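Local coordinates for radical SAM domain protein (Methanothrix thermoacetophila, PDB 6Y1X) that probably acts as NifB, a radical SAM carbide synthase with [4Fe-4S] clusters that helps build the precursor of the nitrogenase iron-molybdenum cofactor, at residues A[139-143]-A[144-148]; A[151-155]-A[156-160]; A[170-173]-A[174-178]; A[219-222]-A[223-226]; A[230-233]-A[234-238]. All blocks are in the same frame, centred on the assembly; numbering follows the deposited sequence. Where two conformers were deposited one is given.

Contact 1: A[139-143]-A[144-148]; sequences ISTNG and LLLPD
Leu144 meets the side chain of Asn142 through its backbone. Leu144 N donates to Asn142 OD1 at 3.0 Å, and the bond is nearly straight at 166°. The donor lies in the plane of the Asn142 amide. CG of Asn142 sits between its own backbone N and carbonyl carbon (chi1 61°), which swings OD1 forward over the turn. The side chains of Asn142 and Leu144 run side by side, and Leu144 CB is 3.5 Å from Asn142 OD1. Leu144 packs on Ile195 and Leu196 of helix 189-209. Leu145 follows at the N-cap position. A water accepts from Leu145 N at 3.0 Å and donates to Asn142 OD1 at 2.7 Å, so OD1 takes two donors. Asn142 ND2 is held by Asn60 OD1, and the two ends together fix the amide.

This is the bend from strand 136-141 into helix 146-156, the first half of a beta-alpha-beta unit in the radical SAM domain. Ser140, near the strand end, touches one [4Fe-4S] cluster. Asn142 lines the pocket of the other, the one bound by Cys59 and Cys63, its side chain about 4 Å from the cluster at the nearest atoms.

Leu146 closes a type I turn that starts at Gly143. Leu146 N donates to Gly143 O at 3.2 Å from well above the carbonyl plane. Its side chain packs on Val163 of strand 160-164. Thr141 OG1 accepts from Gly143 N at 2.9 Å, an ST turn, and is also hydrogen-bonded to Glu114 OE2. Pro147 then sets its ring carbon CD 3.6 Å from Gly143 O.

Contact 2: A[151-155]-A[156-160]; sequences EDLDR and IGVTN
Ile156 N donates to Asp152 O at 2.9 Å, a regular helical bond near the end of helix 146-156. The helix then stops in a Schellman motif. Gly157 has a positive phi of 100°, and Gly157 N donates to Asp154 O at 3.2 Å, from above the carbonyl plane. A weak bond also runs from Gly157 N to Leu153 O. Val158 N reaches back to the same Leu153 O at 3.0 Å, so this carbonyl is met by two backbone N-H groups.

The apolar side chains follow this turn. Leu153 CD2 touches Val158 CG2 at 3.9 Å, the two side chains crossing at a slant. Ile156 lies alongside Leu153, pointing the same way, with its CD1 4.2 Å from Leu153 CD2. On the outer face Arg155 bends at chi3 (69°) and turns back to Asp152. Its NH1 forms a salt bridge with Asp152 OD1 at 2.7 Å, in the guanidinium plane, on the anti side of the carboxylate but tilted out of its plane. Asp152 OD2 pairs with Arg149.

Leu153 and Ile156 pack on Phe122 and Leu125 of helix 119-131, respectively, and Val158 shares Leu125. Leu153 also rests on Ile139 of strand 136-141, while Asn160 begins strand 160-164 beside it.

Contact 3: A[170-173]-A[174-178]; sequences PTIG and EQIYD
This is a local contact round the end of the short helix 170-173, where the chain leaves for strand 177-182. The carbonyls of Pro170, Ile172 and Gly173 are taken up by backbone N-H groups of the following residues. Glu174 N donates to Pro170 O at 2.8 Å. Gln175 N and Ile176 N bond to Ile172 O and Gly173 O, each from above the carbonyl plane. Ile176 N lies 2.9 Å from Gly173 O. Tyr177 N makes a weak bond to the same oxygen. The Tyr177 ring brings its edge there too, CD2 being 3.1 Å from Gly173 O. CG of Tyr177 stands opposite its own carbonyl carbon (chi1 -57°), which turns the ring back along the turn. Ile176 CG2 covers one ring face, offset toward the rim. Ile176 CD1 also meets Ile172 CG2 at 4.3 Å.

The outer side is polar. A water donates to Thr171 O at 2.6 Å and to Glu174 OE1 at 3.2 Å. Gln175 NE2 adds a weak bond to Thr171 O. The ring C-H of Tyr177 facing Gly173 O is probably weakly positive. With the backbone bonds, this probably helps to set the position of Tyr177, which packs on Ile61 and on the [4Fe-4S] cluster ligand Cys63.

Contact 4: A[219-222]-A[223-226]; sequences VLIP and GIND
Ile221 O is gripped by two backbone N-H groups. Ile224 N donates to it at 3.0 Å and Asn225 N at 3.2 Å, the latter in the carbonyl plane. Asn225 then reaches back with its side chain. OD1 accepts from Ile221 N at 2.8 Å, and ND2 donates to Val219 O at 2.9 Å. The second bond runs nearly along the C=O axis and lies in the amide plane. The Asn225 amide thus bridges two backbone groups at the end of the strand. A chi1 of 68° tucks its CG in over the main chain and folds the amide back. ND2 also donates to Asn166 O, which fixes the rotation of the amide further.

Gly223 turns the chain with a positive phi of 84°. Its N donates to Asp226 OD1 at 2.8 Å, from above the carboxylate plane. Leu220 CD1 approaches Asp226 CA at 3.7 Å, the two side chains crossing at about a right angle.

The turn connects strand 213-220 of the parallel sheet to helix 229-239. Leu220 bonds through its backbone to Met247 and Leu249, and its side chain packs on Val246 of the neighbouring strand 243-248.

Contact 5: A[230-233]-A[234-238]; sequences FDIA and RKIKS
Arg234 folds back along its helix to meet Phe230 and Asp231, one turn earlier. The helix, 229-239, is the crossover of a beta-alpha-beta unit between strands 213-220 and 243-248 in the radical SAM domain. From CB outward the arginine follows the carbonyl of Phe230. CB lies 3.7 Å from Phe230 O and CG 3.6 Å from it. The chain then bends at chi3 (-76°), which lays the guanidinium over that carbonyl. Phe230 O sits over the centre of one guanidinium face. NE donates to a water at 2.8 Å, and the same water donates to Asp231 OD1. NH1 makes a salt bridge with Asp231 OD1 at 2.7 Å. The carboxylate oxygen is near the guanidinium plane but is met from above its own plane, and the two planes are turned 69° apart. NH2 approaches Phe230 CB.

The backbone below is regular helix. Arg234 N bonds to Phe230 O, and Ile236 N to Ile232 O. The buried face carries Ile232, Ala233 and Ile236. Ile232 CG2 meets Ile236 CG2 at 4.3 Å. These side chains face the sheet: Ile232 packs on Thr218, Ile236 on Val216, and Ala233 on His244. Phe230 and Ala233 also touch Leu273 of helix 263-273. Lys237 NZ is hydrogen-bonded to Ile276 O. With chi1 at 64°, Ile236 CG1 is turned back over the preceding turn and comes within 3.3 Å of Ile232 O.

How the contacts relate
All five contacts lie in the radical SAM domain and follow one another along the chain. Contacts 1 and 2 hold opposite ends of helix 146-156, with centres 12 Å apart. They touch where Leu153 packs on Ile139 and Leu146, Val158 packs on Ile139, and Ile139 N probably bonds to Asn160 O. Contacts 3 and 4 have centres 11 Å apart and meet where Ile172 touches Ile224 O and Asn225 CB. Contact 4 leads on to contact 5, joining strand 213-220 to helix 229-239. Contacts 1 and 4 reach the same parallel sheet. Contact 1 serves both [4Fe-4S] pockets, through Ser140 and Asn142. Contact 3 packs Tyr177 on the ligand Cys63. Contact 5 is remote from the annotated sites.

Contact 1: A[139-143]-A[144-148]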
loop_
_atom_site.group_PDB
_atom_site.type_symbol
_atom_site.label_atom_id
_atom_site.label_comp_id
_atom_site.label_asym_id
_atom_site.label_seq_id
_atom_site.Cartn_x
_atom_site.Cartn_y
_atom_site.Cartn_z
ATOM N N ILE A 139 -3.137 -6.452 -2.694
ATOM C CA ILE A 139 -3.064 -5.153 -3.351
ATOM C C ILE A 139 -2.552 -4.125 -2.358
ATOM O O ILE A 139 -2.766 -4.232 -1.148
ATOM C CB ILE A 139 -4.422 -4.688 -3.946
ATOM C CG1 ILE A 139 -5.467 -4.446 -2.851
ATOM C CG2 ILE A 139 -4.941 -5.652 -4.980
ATOM C CD1 ILE A 139 -5.706 -2.976 -2.548
ATOM N N SER A 140 -1.890 -3.109 -2.900
ATOM C CA SER A 140 -1.492 -1.908 -2.191
ATOM C C SER A 140 -2.326 -0.749 -2.720
ATOM O O SER A 140 -2.737 -0.750 -3.883
ATOM C CB SER A 140 0.009 -1.634 -2.383
ATOM O OG SER A 140 0.376 -0.341 -1.926
ATOM N N THR A 141 -2.624 0.215 -1.856
ATOM C CA THR A 141 -3.418 1.359 -2.281
ATOM C C THR A 141 -3.086 2.561 -1.414
ATOM O O THR A 141 -2.691 2.418 -0.257
ATOM C CB THR A 141 -4.929 1.064 -2.214
ATOM O OG1 THR A 141 -5.675 2.224 -2.618
ATOM C CG2 THR A 141 -5.349 0.662 -0.807
ATOM N N ASN A 142 -3.247 3.751 -1.986
ATOM C CA ASN A 142 -3.221 4.955 -1.169
ATOM C C ASN A 142 -4.533 5.154 -0.416
ATOM O O ASN A 142 -4.627 6.064 0.414
ATOM C CB ASN A 142 -2.860 6.180 -2.021
ATOM C CG ASN A 142 -3.861 6.453 -3.141
ATOM O OD1 ASN A 142 -5.065 6.253 -2.997
ATOM N ND2 ASN A 142 -3.349 6.913 -4.271
ATOM N N GLY A 143 -5.550 4.335 -0.697
ATOM C CA GLY A 143 -6.775 4.329 0.075
ATOM C C GLY A 143 -7.884 5.206 -0.456
ATOM O O GLY A 143 -9.027 5.071 0.004
ATOM N N LEU A 144 -7.591 6.115 -1.391
ATOM C CA LEU A 144 -8.615 7.054 -1.843
ATOM C C LEU A 144 -9.818 6.335 -2.443
ATOM O O LEU A 144 -10.965 6.701 -2.167
ATOM C CB LEU A 144 -8.033 8.038 -2.855
ATOM C CG LEU A 144 -9.042 9.072 -3.366
ATOM C CD1 LEU A 144 -9.588 9.957 -2.247
ATOM C CD2 LEU A 144 -8.413 9.916 -4.466
ATOM N N LEU A 145 -9.585 5.303 -3.250
ATOM C CA LEU A 145 -10.680 4.578 -3.882
ATOM C C LEU A 145 -11.043 3.293 -3.151
ATOM O O LEU A 145 -11.843 2.509 -3.667
ATOM C CB LEU A 145 -10.353 4.277 -5.345
ATOM C CG LEU A 145 -10.447 5.472 -6.295
ATOM C CD1 LEU A 145 -9.947 5.111 -7.688
ATOM C CD2 LEU A 145 -11.882 5.990 -6.344
ATOM N N LEU A 146 -10.477 3.059 -1.968
ATOM C CA LEU A 146 -10.763 1.819 -1.249
ATOM C C LEU A 146 -12.241 1.680 -0.900
ATOM O O LEU A 146 -12.797 0.583 -1.099
ATOM C CB LEU A 146 -9.871 1.716 -0.005
ATOM C CG LEU A 146 -9.950 0.381 0.738
ATOM C CD1 LEU A 146 -9.745 -0.763 -0.227
ATOM C CD2 LEU A 146 -8.934 0.312 1.870
ATOM N N PRO A 147 -12.937 2.706 -0.390
ATOM C CA PRO A 147 -14.379 2.524 -0.143
ATOM C C PRO A 147 -15.152 2.172 -1.398
ATOM O O PRO A 147 -16.078 1.355 -1.341
ATOM C CB PRO A 147 -14.824 3.884 0.412
ATOM C CG PRO A 147 -13.604 4.545 0.882
ATOM C CD PRO A 147 -12.463 4.027 0.067
ATOM N N ASP A 148 -14.799 2.774 -2.535
ATOM C CA ASP A 148 -15.555 2.557 -3.763
ATOM C C ASP A 148 -15.269 1.200 -4.396
ATOM O O ASP A 148 -16.128 0.659 -5.096
ATOM C CB ASP A 148 -15.260 3.665 -4.775
ATOM C CG ASP A 148 -15.891 4.992 -4.395
ATOM O OD1 ASP A 148 -16.723 5.013 -3.462
ATOM O OD2 ASP A 148 -15.557 6.014 -5.032
HETATM O O HOH W 1 -6.931 5.033 -4.555
#

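Contact 2: A[151-155]-A[156-160]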
loop_
_atom_site.group_PDB
_atom_site.type_symbol
_atom_site.label_atom_id
_atom_site.label_comp_id
_atom_site.label_asym_id
_atom_site.label_seq_id
_atom_site.Cartn_x
_atom_site.Cartn_y
_atom_site.Cartn_z
ATOM N N GLU A 151 -15.682 -3.648 -2.531
ATOM C CA GLU A 151 -16.611 -4.709 -2.906
ATOM C C GLU A 151 -16.064 -5.520 -4.076
ATOM O O GLU A 151 -16.191 -6.749 -4.102
ATOM C CB GLU A 151 -17.970 -4.112 -3.261
ATOM C CG GLU A 151 -19.060 -5.142 -3.485
ATOM C CD GLU A 151 -20.451 -4.593 -3.223
ATOM O OE1 GLU A 151 -20.756 -3.481 -3.708
ATOM O OE2 GLU A 151 -21.242 -5.275 -2.537
ATOM N N ASP A 152 -15.446 -4.843 -5.051
ATOM C CA ASP A 152 -14.838 -5.542 -6.180
ATOM C C ASP A 152 -13.673 -6.410 -5.725
ATOM O O ASP A 152 -13.537 -7.561 -6.157
ATOM C CB ASP A 152 -14.368 -4.539 -7.231
ATOM C CG ASP A 152 -15.514 -3.826 -7.909
ATOM O OD1 ASP A 152 -16.673 -4.260 -7.730
ATOM O OD2 ASP A 152 -15.254 -2.829 -8.615
ATOM N N LEU A 153 -12.813 -5.866 -4.859
ATOM C CA LEU A 153 -11.656 -6.615 -4.379
ATOM C C LEU A 153 -12.098 -7.880 -3.663
ATOM O O LEU A 153 -11.530 -8.959 -3.863
ATOM C CB LEU A 153 -10.826 -5.741 -3.442
ATOM C CG LEU A 153 -10.088 -4.561 -4.063
ATOM C CD1 LEU A 153 -9.398 -3.757 -2.976
ATOM C CD2 LEU A 153 -9.084 -5.030 -5.103
ATOM N N ASP A 154 -13.090 -7.747 -2.782
ATOM C CA ASP A 154 -13.650 -8.902 -2.092
ATOM C C ASP A 154 -14.201 -9.923 -3.068
ATOM O O ASP A 154 -13.963 -11.126 -2.929
ATOM C CB ASP A 154 -14.784 -8.455 -1.180
ATOM C CG ASP A 154 -15.070 -9.435 -0.053
ATOM O OD1 ASP A 154 -14.426 -10.501 0.006
ATOM O OD2 ASP A 154 -15.995 -9.162 0.749
ATOM N N ARG A 155 -14.926 -9.458 -4.080
ATOM C CA ARG A 155 -15.594 -10.397 -4.970
ATOM C C ARG A 155 -14.562 -11.152 -5.811
ATOM O O ARG A 155 -14.786 -12.311 -6.172
ATOM C CB ARG A 155 -16.622 -9.654 -5.822
ATOM C CG ARG A 155 -17.584 -10.530 -6.611
ATOM C CD ARG A 155 -18.575 -9.654 -7.394
ATOM N NE ARG A 155 -17.916 -8.932 -8.481
ATOM C CZ ARG A 155 -17.489 -7.674 -8.547
ATOM N NH1 ARG A 155 -17.598 -6.807 -7.549
ATOM N NH2 ARG A 155 -16.938 -7.293 -9.688
ATOM N N ILE A 156 -13.456 -10.488 -6.200
ATOM C CA ILE A 156 -12.401 -11.146 -6.988
ATOM C C ILE A 156 -11.429 -11.977 -6.154
ATOM O O ILE A 156 -10.552 -12.636 -6.730
ATOM C CB ILE A 156 -11.543 -10.171 -7.824
ATOM C CG1 ILE A 156 -10.605 -9.335 -6.943
ATOM C CG2 ILE A 156 -12.417 -9.294 -8.714
ATOM C CD1 ILE A 156 -9.906 -8.208 -7.702
ATOM N N GLY A 157 -11.540 -11.962 -4.826
ATOM C CA GLY A 157 -10.740 -12.829 -3.977
ATOM C C GLY A 157 -9.514 -12.229 -3.311
ATOM O O GLY A 157 -8.703 -12.983 -2.757
ATOM N N VAL A 158 -9.354 -10.907 -3.330
ATOM C CA VAL A 158 -8.249 -10.282 -2.609
ATOM C C VAL A 158 -8.459 -10.466 -1.111
ATOM O O VAL A 158 -9.526 -10.141 -0.574
ATOM C CB VAL A 158 -8.143 -8.798 -2.989
ATOM C CG1 VAL A 158 -7.167 -8.067 -2.074
ATOM C CG2 VAL A 158 -7.731 -8.660 -4.442
ATOM N N THR A 159 -7.437 -10.991 -0.424
ATOM C CA THR A 159 -7.523 -11.249 1.010
ATOM C C THR A 159 -6.610 -10.365 1.844
ATOM O O THR A 159 -6.799 -10.282 3.063
ATOM C CB THR A 159 -7.182 -12.716 1.327
ATOM O OG1 THR A 159 -5.920 -13.052 0.736
ATOM C CG2 THR A 159 -8.258 -13.654 0.801
ATOM N N ASN A 160 -5.647 -9.693 1.226
ATOM C CA ASN A 160 -4.656 -8.896 1.932
ATOM C C ASN A 160 -4.585 -7.548 1.243
ATOM O O ASN A 160 -4.498 -7.484 0.014
ATOM C CB ASN A 160 -3.279 -9.571 1.929
ATOM C CG ASN A 160 -3.262 -10.880 2.694
ATOM O OD1 ASN A 160 -3.900 -11.857 2.299
ATOM N ND2 ASN A 160 -2.518 -10.908 3.793
#

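Contact 3: A[170-173]-A[174-178]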
loop_
_atom_site.group_PDB
_atom_site.type_symbol
_atom_site.label_atom_id
_atom_site.label_comp_id
_atom_site.label_asym_id
_atom_site.label_seq_id
_atom_site.Cartn_x
_atom_site.Cartn_y
_atom_site.Cartn_z
ATOM N N PRO A 170 -5.928 15.803 9.145
ATOM C CA PRO A 170 -5.828 16.333 7.781
ATOM C C PRO A 170 -4.969 17.580 7.677
ATOM O O PRO A 170 -4.477 17.874 6.579
ATOM C CB PRO A 170 -7.286 16.632 7.414
ATOM C CG PRO A 170 -7.926 16.931 8.728
ATOM C CD PRO A 170 -7.279 15.984 9.705
ATOM N N THR A 171 -4.755 18.313 8.775
ATOM C CA THR A 171 -3.819 19.435 8.718
ATOM C C THR A 171 -2.393 18.947 8.512
ATOM O O THR A 171 -1.574 19.656 7.921
ATOM C CB THR A 171 -3.913 20.287 9.981
ATOM O OG1 THR A 171 -3.454 19.533 11.109
ATOM C CG2 THR A 171 -5.351 20.746 10.217
ATOM N N ILE A 172 -2.082 17.748 9.001
ATOM C CA ILE A 172 -0.812 17.114 8.672
ATOM C C ILE A 172 -0.866 16.512 7.273
ATOM O O ILE A 172 0.104 16.601 6.512
ATOM C CB ILE A 172 -0.430 16.088 9.749
ATOM C CG1 ILE A 172 -0.200 16.832 11.074
ATOM C CG2 ILE A 172 0.800 15.292 9.323
ATOM C CD1 ILE A 172 0.062 15.944 12.262
ATOM N N GLY A 173 -1.984 15.868 6.924
ATOM C CA GLY A 173 -2.145 15.361 5.569
ATOM C C GLY A 173 -1.902 16.416 4.508
ATOM O O GLY A 173 -1.317 16.130 3.456
ATOM N N GLU A 174 -2.346 17.651 4.766
ATOM C CA GLU A 174 -2.207 18.709 3.771
ATOM C C GLU A 174 -0.742 18.992 3.465
ATOM O O GLU A 174 -0.410 19.446 2.363
ATOM C CB GLU A 174 -2.885 19.988 4.259
ATOM C CG GLU A 174 -2.809 21.129 3.249
ATOM C CD GLU A 174 -3.346 22.441 3.782
ATOM O OE1 GLU A 174 -3.749 22.489 4.964
ATOM O OE2 GLU A 174 -3.362 23.428 3.013
ATOM N N GLN A 175 0.143 18.728 4.421
ATOM C CA GLN A 175 1.574 18.930 4.232
ATOM C C GLN A 175 2.222 17.826 3.411
ATOM O O GLN A 175 3.416 17.917 3.110
ATOM C CB GLN A 175 2.263 19.037 5.593
ATOM C CG GLN A 175 1.755 20.197 6.444
ATOM C CD GLN A 175 2.421 20.256 7.803
ATOM O OE1 GLN A 175 3.632 20.432 7.903
ATOM N NE2 GLN A 175 1.631 20.103 8.858
ATOM N N ILE A 176 1.476 16.789 3.043
ATOM C CA ILE A 176 2.059 15.617 2.407
ATOM C C ILE A 176 1.578 15.411 0.974
ATOM O O ILE A 176 2.278 14.747 0.190
ATOM C CB ILE A 176 1.774 14.357 3.264
ATOM C CG1 ILE A 176 2.361 14.535 4.667
ATOM C CG2 ILE A 176 2.352 13.084 2.657
ATOM C CD1 ILE A 176 1.944 13.452 5.645
ATOM N N TYR A 177 0.454 15.997 0.572
ATOM C CA TYR A 177 -0.138 15.769 -0.739
ATOM C C TYR A 177 -0.326 17.078 -1.493
ATOM O O TYR A 177 -0.833 18.057 -0.933
ATOM C CB TYR A 177 -1.471 15.046 -0.574
ATOM C CG TYR A 177 -1.295 13.754 0.172
ATOM C CD1 TYR A 177 -0.799 12.622 -0.458
ATOM C CD2 TYR A 177 -1.559 13.688 1.532
ATOM C CE1 TYR A 177 -0.621 11.441 0.244
ATOM C CE2 TYR A 177 -1.376 12.521 2.241
ATOM C CZ TYR A 177 -0.908 11.400 1.593
ATOM O OH TYR A 177 -0.724 10.240 2.310
ATOM N N ASP A 178 0.060 17.083 -2.771
ATOM C CA ASP A 178 -0.222 18.228 -3.632
ATOM C C ASP A 178 -1.701 18.294 -3.982
ATOM O O ASP A 178 -2.306 19.371 -3.952
ATOM C CB ASP A 178 0.589 18.139 -4.927
ATOM C CG ASP A 178 1.993 18.669 -4.789
ATOM O OD1 ASP A 178 2.352 19.187 -3.714
ATOM O OD2 ASP A 178 2.741 18.567 -5.781
HETATM O O HOH W 2 -1.512 22.121 7.175
#

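Contact 4: A[219-222]-A[223-226]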
loop_
_atom_site.group_PDB
_atom_site.type_symbol
_atom_site.label_atom_id
_atom_site.label_comp_id
_atom_site.label_asym_id
_atom_site.label_seq_id
_atom_site.Cartn_x
_atom_site.Cartn_y
_atom_site.Cartn_z
ATOM N N VAL A 219 4.972 6.469 5.814
ATOM C CA VAL A 219 6.259 7.060 5.463
ATOM C C VAL A 219 6.630 8.001 6.596
ATOM O O VAL A 219 5.875 8.925 6.916
ATOM C CB VAL A 219 6.199 7.802 4.119
ATOM C CG1 VAL A 219 7.571 8.351 3.751
ATOM C CG2 VAL A 219 5.697 6.877 3.029
ATOM N N LEU A 220 7.781 7.760 7.214
ATOM C CA LEU A 220 8.226 8.578 8.334
ATOM C C LEU A 220 8.926 9.816 7.792
ATOM O O LEU A 220 10.047 9.732 7.285
ATOM C CB LEU A 220 9.140 7.755 9.236
ATOM C CG LEU A 220 9.521 8.363 10.581
ATOM C CD1 LEU A 220 8.291 8.532 11.459
ATOM C CD2 LEU A 220 10.548 7.464 11.250
ATOM N N ILE A 221 8.282 10.968 7.934
ATOM C CA ILE A 221 8.754 12.216 7.338
ATOM C C ILE A 221 9.179 13.146 8.465
ATOM O O ILE A 221 8.320 13.730 9.139
ATOM C CB ILE A 221 7.672 12.862 6.460
ATOM C CG1 ILE A 221 7.171 11.863 5.410
ATOM C CG2 ILE A 221 8.212 14.117 5.796
ATOM C CD1 ILE A 221 5.782 12.210 4.834
ATOM N N PRO A 222 10.477 13.305 8.713
ATOM C CA PRO A 222 10.920 14.121 9.850
ATOM C C PRO A 222 10.392 15.542 9.753
ATOM O O PRO A 222 10.410 16.161 8.687
ATOM C CB PRO A 222 12.446 14.077 9.736
ATOM C CG PRO A 222 12.716 12.767 9.084
ATOM C CD PRO A 222 11.603 12.603 8.076
ATOM N N GLY A 223 9.871 16.034 10.875
ATOM C CA GLY A 223 9.318 17.365 10.946
ATOM C C GLY A 223 7.884 17.497 10.487
ATOM O O GLY A 223 7.301 18.576 10.652
ATOM N N ILE A 224 7.288 16.445 9.926
ATOM C CA ILE A 224 5.926 16.538 9.415
ATOM C C ILE A 224 5.010 15.571 10.150
ATOM O O ILE A 224 4.008 15.990 10.739
ATOM C CB ILE A 224 5.888 16.297 7.897
ATOM C CG1 ILE A 224 6.736 17.357 7.191
ATOM C CG2 ILE A 224 4.449 16.328 7.395
ATOM C CD1 ILE A 224 6.485 17.476 5.716
ATOM N N ASN A 225 5.335 14.272 10.127
ATOM C CA ASN A 225 4.499 13.288 10.807
ATOM C C ASN A 225 5.290 12.385 11.743
ATOM O O ASN A 225 4.775 11.343 12.165
ATOM C CB ASN A 225 3.714 12.437 9.801
ATOM C CG ASN A 225 4.604 11.501 8.976
ATOM O OD1 ASN A 225 5.824 11.466 9.132
ATOM N ND2 ASN A 225 3.977 10.714 8.115
ATOM N N ASP A 226 6.525 12.755 12.083
ATOM C CA ASP A 226 7.397 11.826 12.796
ATOM C C ASP A 226 7.020 11.641 14.264
ATOM O O ASP A 226 7.404 10.629 14.858
ATOM C CB ASP A 226 8.854 12.269 12.664
ATOM C CG ASP A 226 9.108 13.648 13.251
ATOM O OD1 ASP A 226 8.458 14.613 12.799
ATOM O OD2 ASP A 226 9.978 13.765 14.138
#

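Contact 5: A[230-233]-A[234-238]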
loop_
_atom_site.group_PDB
_atom_site.type_symbol
_atom_site.label_atom_id
_atom_site.label_comp_id
_atom_site.label_asym_id
_atom_site.label_seq_id
_atom_site.Cartn_x
_atom_site.Cartn_y
_atom_site.Cartn_z
ATOM N N PHE A 230 2.561 8.165 16.179
ATOM C CA PHE A 230 1.954 7.568 17.368
ATOM C C PHE A 230 0.430 7.627 17.297
ATOM O O PHE A 230 -0.254 6.644 17.612
ATOM C CB PHE A 230 2.463 8.264 18.628
ATOM C CG PHE A 230 3.880 7.918 18.977
ATOM C CD1 PHE A 230 4.169 6.851 19.812
ATOM C CD2 PHE A 230 4.929 8.687 18.493
ATOM C CE1 PHE A 230 5.480 6.535 20.134
ATOM C CE2 PHE A 230 6.244 8.381 18.812
ATOM C CZ PHE A 230 6.519 7.305 19.634
ATOM N N ASP A 231 -0.118 8.772 16.880
ATOM C CA ASP A 231 -1.564 8.888 16.708
ATOM C C ASP A 231 -2.064 7.952 15.611
ATOM O O ASP A 231 -3.162 7.391 15.713
ATOM C CB ASP A 231 -1.934 10.331 16.363
ATOM C CG ASP A 231 -1.888 11.258 17.561
ATOM O OD1 ASP A 231 -2.003 10.783 18.713
ATOM O OD2 ASP A 231 -1.714 12.476 17.342
ATOM N N ILE A 232 -1.289 7.799 14.536
ATOM C CA ILE A 232 -1.673 6.870 13.473
ATOM C C ILE A 232 -1.773 5.452 14.018
ATOM O O ILE A 232 -2.752 4.739 13.767
ATOM C CB ILE A 232 -0.682 6.939 12.297
ATOM C CG1 ILE A 232 -0.663 8.335 11.673
ATOM C CG2 ILE A 232 -1.001 5.853 11.254
ATOM C CD1 ILE A 232 0.443 8.496 10.649
ATOM N N ALA A 233 -0.738 5.014 14.745
ATOM C CA ALA A 233 -0.712 3.652 15.271
ATOM C C ALA A 233 -1.895 3.376 16.187
ATOM O O ALA A 233 -2.522 2.313 16.098
ATOM C CB ALA A 233 0.598 3.406 16.012
ATOM N N ARG A 234 -2.209 4.313 17.082
ATOM C CA ARG A 234 -3.344 4.113 17.976
ATOM C C ARG A 234 -4.644 3.980 17.193
ATOM O O ARG A 234 -5.474 3.114 17.493
ATOM C CB ARG A 234 -3.425 5.257 18.987
ATOM C CG ARG A 234 -2.372 5.174 20.092
ATOM C CD ARG A 234 -2.579 6.246 21.151
ATOM N NE ARG A 234 -2.154 7.575 20.712
ATOM C CZ ARG A 234 -0.956 8.100 20.963
ATOM N NH1 ARG A 234 -0.655 9.316 20.524
ATOM N NH2 ARG A 234 -0.062 7.421 21.672
ATOM N N LYS A 235 -4.840 4.835 16.189
ATOM C CA LYS A 235 -6.080 4.806 15.422
ATOM C C LYS A 235 -6.234 3.490 14.662
ATOM O O LYS A 235 -7.290 2.849 14.721
ATOM C CB LYS A 235 -6.111 6.000 14.466
ATOM C CG LYS A 235 -7.325 6.092 13.560
ATOM C CD LYS A 235 -8.583 6.333 14.386
ATOM C CE LYS A 235 -9.756 6.729 13.497
ATOM N NZ LYS A 235 -11.034 6.861 14.264
ATOM N N ILE A 236 -5.189 3.066 13.935
ATOM C CA ILE A 236 -5.316 1.840 13.142
ATOM C C ILE A 236 -5.420 0.618 14.040
ATOM O O ILE A 236 -5.991 -0.405 13.639
ATOM C CB ILE A 236 -4.163 1.687 12.127
ATOM C CG1 ILE A 236 -2.819 1.531 12.832
ATOM C CG2 ILE A 236 -4.143 2.862 11.172
ATOM C CD1 ILE A 236 -1.651 1.280 11.873
ATOM N N LYS A 237 -4.851 0.681 15.246
ATOM C CA LYS A 237 -4.979 -0.429 16.185
ATOM C C LYS A 237 -6.431 -0.612 16.608
ATOM O O LYS A 237 -6.951 -1.735 16.617
ATOM C CB LYS A 237 -4.077 -0.188 17.399
ATOM C CG LYS A 237 -4.258 -1.169 18.547
ATOM C CD LYS A 237 -3.887 -2.588 18.153
ATOM C CE LYS A 237 -3.922 -3.511 19.369
ATOM N NZ LYS A 237 -3.203 -2.914 20.535
ATOM N N SER A 238 -7.108 0.489 16.949
ATOM C CA SER A 238 -8.517 0.406 17.325
ATOM C C SER A 238 -9.379 -0.081 16.171
ATOM O O SER A 238 -10.418 -0.714 16.399
ATOM C CB SER A 238 -9.029 1.766 17.801
ATOM O OG SER A 238 -8.526 2.091 19.082
HETATM O O HOH W 3 -3.904 9.384 19.508
#